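Local coordinates for protein type I site-specific restriction-modification system, R (Restriction) subunit (Vibrio vulnificus, PDB 3H1T) that is probably the ATP-driven motor and restriction subunit of a type I restriction enzyme, expected to bind DNA and hydrolyse ATP, here as an N-terminal fragment, at residues A[182-194]-A[209-222]. Sequence-based numbering, arbitrary orientation.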
# COMPACT_ATOMS: atom_id res chain seq x y z
N TYR A 182 1.67 -8.36 4.95
CA TYR A 182 1.60 -8.23 3.50
C TYR A 182 2.92 -7.79 2.87
O TYR A 182 3.21 -8.15 1.73
CB TYR A 182 0.48 -7.29 3.07
CG TYR A 182 0.59 -5.88 3.57
CD1 TYR A 182 0.10 -5.53 4.81
CD2 TYR A 182 1.22 -4.90 2.80
CE1 TYR A 182 0.21 -4.22 5.29
CE2 TYR A 182 1.35 -3.60 3.26
CZ TYR A 182 0.85 -3.26 4.51
OH TYR A 182 0.99 -1.97 4.97
N GLN A 183 3.72 -7.02 3.60
CA GLN A 183 5.02 -6.58 3.07
C GLN A 183 5.92 -7.79 2.95
O GLN A 183 6.74 -7.90 2.03
CB GLN A 183 5.65 -5.55 4.00
CG GLN A 183 4.85 -4.27 4.04
CD GLN A 183 5.31 -3.27 5.08
OE1 GLN A 183 5.01 -2.08 4.98
NE2 GLN A 183 6.02 -3.75 6.10
N GLN A 184 5.77 -8.72 3.89
CA GLN A 184 6.54 -9.93 3.88
C GLN A 184 6.16 -10.81 2.69
O GLN A 184 7.02 -11.43 2.08
CB GLN A 184 6.33 -10.69 5.19
CG GLN A 184 7.03 -10.07 6.39
CD GLN A 184 6.83 -10.87 7.65
OE1 GLN A 184 7.07 -12.07 7.66
NE2 GLN A 184 6.40 -10.21 8.72
N ILE A 185 4.86 -10.87 2.36
CA ILE A 185 4.40 -11.65 1.22
C ILE A 185 5.08 -11.08 -0.01
O ILE A 185 5.71 -11.80 -0.78
CB ILE A 185 2.86 -11.50 0.98
CG1 ILE A 185 2.09 -11.84 2.25
CG2 ILE A 185 2.42 -12.39 -0.17
CD1 ILE A 185 2.49 -13.14 2.85
N ALA A 186 4.97 -9.77 -0.16
CA ALA A 186 5.57 -9.08 -1.29
C ALA A 186 7.06 -9.37 -1.37
O ALA A 186 7.56 -9.83 -2.40
CB ALA A 186 5.34 -7.58 -1.15
N ILE A 187 7.77 -9.13 -0.28
CA ILE A 187 9.21 -9.35 -0.26
C ILE A 187 9.64 -10.76 -0.62
O ILE A 187 10.52 -10.94 -1.46
CB ILE A 187 9.79 -9.00 1.13
CG1 ILE A 187 9.58 -7.50 1.41
CG2 ILE A 187 11.27 -9.34 1.17
CD1 ILE A 187 9.74 -7.13 2.85
N ASN A 188 9.02 -11.77 -0.01
CA ASN A 188 9.36 -13.16 -0.27
C ASN A 188 9.05 -13.64 -1.69
O ASN A 188 9.81 -14.41 -2.27
CB ASN A 188 8.65 -14.06 0.75
CG ASN A 188 9.25 -13.94 2.15
OD1 ASN A 188 10.03 -13.03 2.45
ND2 ASN A 188 8.87 -14.87 3.02
N ARG A 189 7.94 -13.18 -2.26
CA ARG A 189 7.59 -13.60 -3.62
C ARG A 189 8.50 -12.96 -4.65
O ARG A 189 8.69 -13.51 -5.74
CB ARG A 189 6.14 -13.25 -3.94
CG ARG A 189 5.17 -13.98 -3.06
CD ARG A 189 3.78 -13.97 -3.64
NE ARG A 189 2.86 -14.68 -2.76
CZ ARG A 189 1.54 -14.67 -2.91
NH1 ARG A 189 0.99 -13.99 -3.91
NH2 ARG A 189 0.78 -15.31 -2.04
N ALA A 190 9.05 -11.80 -4.31
CA ALA A 190 9.95 -11.09 -5.19
C ALA A 190 11.27 -11.85 -5.22
O ALA A 190 11.78 -12.19 -6.28
CB ALA A 190 10.17 -9.68 -4.68
N VAL A 191 11.80 -12.11 -4.03
CA VAL A 191 13.06 -12.84 -3.87
C VAL A 191 12.95 -14.22 -4.50
O VAL A 191 13.88 -14.71 -5.12
CB VAL A 191 13.39 -13.00 -2.39
CG1 VAL A 191 14.64 -13.87 -2.21
CG2 VAL A 191 13.58 -11.63 -1.76
N GLN A 192 11.78 -14.82 -4.32
CA GLN A 192 11.47 -16.15 -4.87
C GLN A 192 11.48 -16.06 -6.39
O GLN A 192 12.09 -16.89 -7.07
CB GLN A 192 10.09 -16.57 -4.36
CG GLN A 192 9.71 -18.04 -4.51
CD GLN A 192 8.32 -18.32 -3.94
OE1 GLN A 192 8.11 -18.30 -2.72
NE2 GLN A 192 7.36 -18.58 -4.83
N SER A 193 10.78 -15.06 -6.92
CA SER A 193 10.71 -14.84 -8.36
C SER A 193 12.10 -14.76 -8.99
O SER A 193 12.38 -15.42 -9.99
CB SER A 193 9.97 -13.53 -8.66
OG SER A 193 8.59 -13.64 -8.37
N VAL A 194 12.96 -13.95 -8.38
CA VAL A 194 14.32 -13.77 -8.86
C VAL A 194 15.08 -15.08 -8.83
O VAL A 194 15.79 -15.42 -9.77
CB VAL A 194 15.05 -12.71 -7.99
CG1 VAL A 194 16.50 -12.62 -8.39
CG2 VAL A 194 14.37 -11.37 -8.16
N THR A 209 1.20 2.05 1.76
CA THR A 209 1.25 0.76 2.42
C THR A 209 2.66 0.22 2.65
O THR A 209 2.82 -0.85 3.24
CB THR A 209 0.40 -0.29 1.65
OG1 THR A 209 0.78 -0.33 0.26
CG2 THR A 209 -1.06 0.05 1.74
N GLY A 210 3.69 0.94 2.21
CA GLY A 210 5.06 0.50 2.43
C GLY A 210 5.87 -0.05 1.28
O GLY A 210 6.70 -0.94 1.48
N LYS A 211 5.67 0.48 0.09
CA LYS A 211 6.40 0.01 -1.07
C LYS A 211 7.91 0.13 -0.85
O LYS A 211 8.67 -0.73 -1.29
CB LYS A 211 5.95 0.79 -2.33
CG LYS A 211 4.44 0.73 -2.57
CD LYS A 211 4.04 1.44 -3.86
CE LYS A 211 2.66 2.11 -3.77
NZ LYS A 211 2.79 3.60 -3.71
N THR A 212 8.33 1.16 -0.13
CA THR A 212 9.76 1.36 0.14
C THR A 212 10.31 0.35 1.14
O THR A 212 11.48 -0.04 1.04
CB THR A 212 10.04 2.78 0.66
OG1 THR A 212 9.76 3.74 -0.38
CG2 THR A 212 11.49 2.92 1.08
N VAL A 213 9.49 -0.07 2.10
CA VAL A 213 9.92 -1.06 3.09
C VAL A 213 10.22 -2.37 2.34
O VAL A 213 11.22 -3.05 2.62
CB VAL A 213 8.81 -1.32 4.15
CG1 VAL A 213 9.15 -2.55 5.00
CG2 VAL A 213 8.66 -0.12 5.04
N VAL A 214 9.36 -2.69 1.38
CA VAL A 214 9.52 -3.87 0.55
C VAL A 214 10.75 -3.73 -0.35
O VAL A 214 11.58 -4.62 -0.41
CB VAL A 214 8.28 -4.07 -0.36
CG1 VAL A 214 8.55 -5.16 -1.37
CG2 VAL A 214 7.08 -4.43 0.50
N ALA A 215 10.87 -2.59 -1.03
CA ALA A 215 12.01 -2.33 -1.90
C ALA A 215 13.32 -2.54 -1.16
O ALA A 215 14.24 -3.18 -1.68
CB ALA A 215 11.94 -0.92 -2.45
N PHE A 216 13.39 -2.00 0.06
CA PHE A 216 14.58 -2.12 0.91
C PHE A 216 14.90 -3.54 1.36
O PHE A 216 16.04 -3.98 1.24
CB PHE A 216 14.44 -1.22 2.15
CG PHE A 216 15.49 -1.47 3.21
CD1 PHE A 216 16.80 -1.06 3.02
CD2 PHE A 216 15.15 -2.13 4.40
CE1 PHE A 216 17.76 -1.29 3.99
CE2 PHE A 216 16.10 -2.36 5.38
CZ PHE A 216 17.41 -1.95 5.18
N GLN A 217 13.91 -4.27 1.86
CA GLN A 217 14.17 -5.64 2.32
C GLN A 217 14.52 -6.64 1.21
O GLN A 217 15.22 -7.61 1.46
CB GLN A 217 13.00 -6.15 3.17
CG GLN A 217 12.73 -5.35 4.45
CD GLN A 217 13.73 -5.63 5.58
OE1 GLN A 217 13.56 -5.15 6.70
NE2 GLN A 217 14.77 -6.39 5.30
N ILE A 218 14.03 -6.41 -0.00
CA ILE A 218 14.37 -7.31 -1.10
C ILE A 218 15.86 -7.11 -1.35
O ILE A 218 16.64 -8.06 -1.44
CB ILE A 218 13.58 -6.96 -2.39
CG1 ILE A 218 12.08 -7.23 -2.20
CG2 ILE A 218 14.11 -7.78 -3.56
CD1 ILE A 218 11.20 -6.72 -3.35
N SER A 219 16.26 -5.84 -1.45
CA SER A 219 17.65 -5.45 -1.68
C SER A 219 18.54 -6.01 -0.59
O SER A 219 19.58 -6.61 -0.87
CB SER A 219 17.78 -3.93 -1.70
OG SER A 219 16.78 -3.35 -2.52
N TRP A 220 18.16 -5.81 0.66
CA TRP A 220 18.97 -6.30 1.76
C TRP A 220 19.10 -7.82 1.70
O TRP A 220 20.22 -8.35 1.76
CB TRP A 220 18.37 -5.85 3.10
CG TRP A 220 19.20 -6.22 4.28
CD1 TRP A 220 18.99 -7.26 5.13
CD2 TRP A 220 20.37 -5.54 4.75
NE1 TRP A 220 19.94 -7.28 6.11
CE2 TRP A 220 20.81 -6.23 5.90
CE3 TRP A 220 21.09 -4.43 4.32
CZ2 TRP A 220 21.93 -5.84 6.64
CZ3 TRP A 220 22.22 -4.03 5.05
CH2 TRP A 220 22.62 -4.74 6.20
N LYS A 221 17.98 -8.53 1.56
CA LYS A 221 18.02 -9.99 1.49
C LYS A 221 19.01 -10.48 0.43
O LYS A 221 19.91 -11.26 0.74
CB LYS A 221 16.62 -10.56 1.21
CG LYS A 221 15.74 -10.72 2.46
CD LYS A 221 14.36 -11.29 2.15
CE LYS A 221 14.40 -12.74 1.67
NZ LYS A 221 14.76 -13.71 2.74
N LEU A 222 18.84 -10.03 -0.81
CA LEU A 222 19.72 -10.45 -1.89
C LEU A 222 21.16 -9.93 -1.77
O LEU A 222 22.10 -10.64 -2.10
CB LEU A 222 19.14 -10.01 -3.23
CG LEU A 222 17.84 -10.69 -3.66
CD1 LEU A 222 17.08 -9.78 -4.61
CD2 LEU A 222 18.15 -12.02 -4.31
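I187 is the knob of this helix pair: its side chain sits in a hole formed by V214, Q217, I218 and K221. With CG1 beside the backbone N (chi1 -63°), its two branches diverge. I187 CG1 lies 3.8 Å from V214 CG1, and I187 CD1 runs on to Q217 CB. I187 CG2 meets I218 CG1 and, 3.8 Å from I187 CG2, K221 CD. V214 in turn sets CG1 and CG2 against A186 CB. One turn on, A190 CB and I218 CD1 approach to 3.4 Å, tighter than usual carbon contact. V191 CG2 packs at 3.7 Å on K221 CE; the lysine chain bends at its last two torsions and delivers NZ to the carbonyls of L167 and S169. At the other end, Y182 OH donates to T209 O (2.8 Å), which lies at the ring edge, in the ring plane; the C=O...OH angle is 125°, the hydroxyl tilted somewhat from the carbonyl plane. R180 also bonds that hydroxyl. Helix segments 182-194 and 211-222 approach to 9.1 Å and run in the same general direction, crossing at -40°. T209 and N-cap G210 lie within GTGKT (208-212) after strand 200-205; sequence, parallel sheet and family place helix 211-224 directly after the P-loop (Walker A), as in superfamily 2 helicase-like RecA domains.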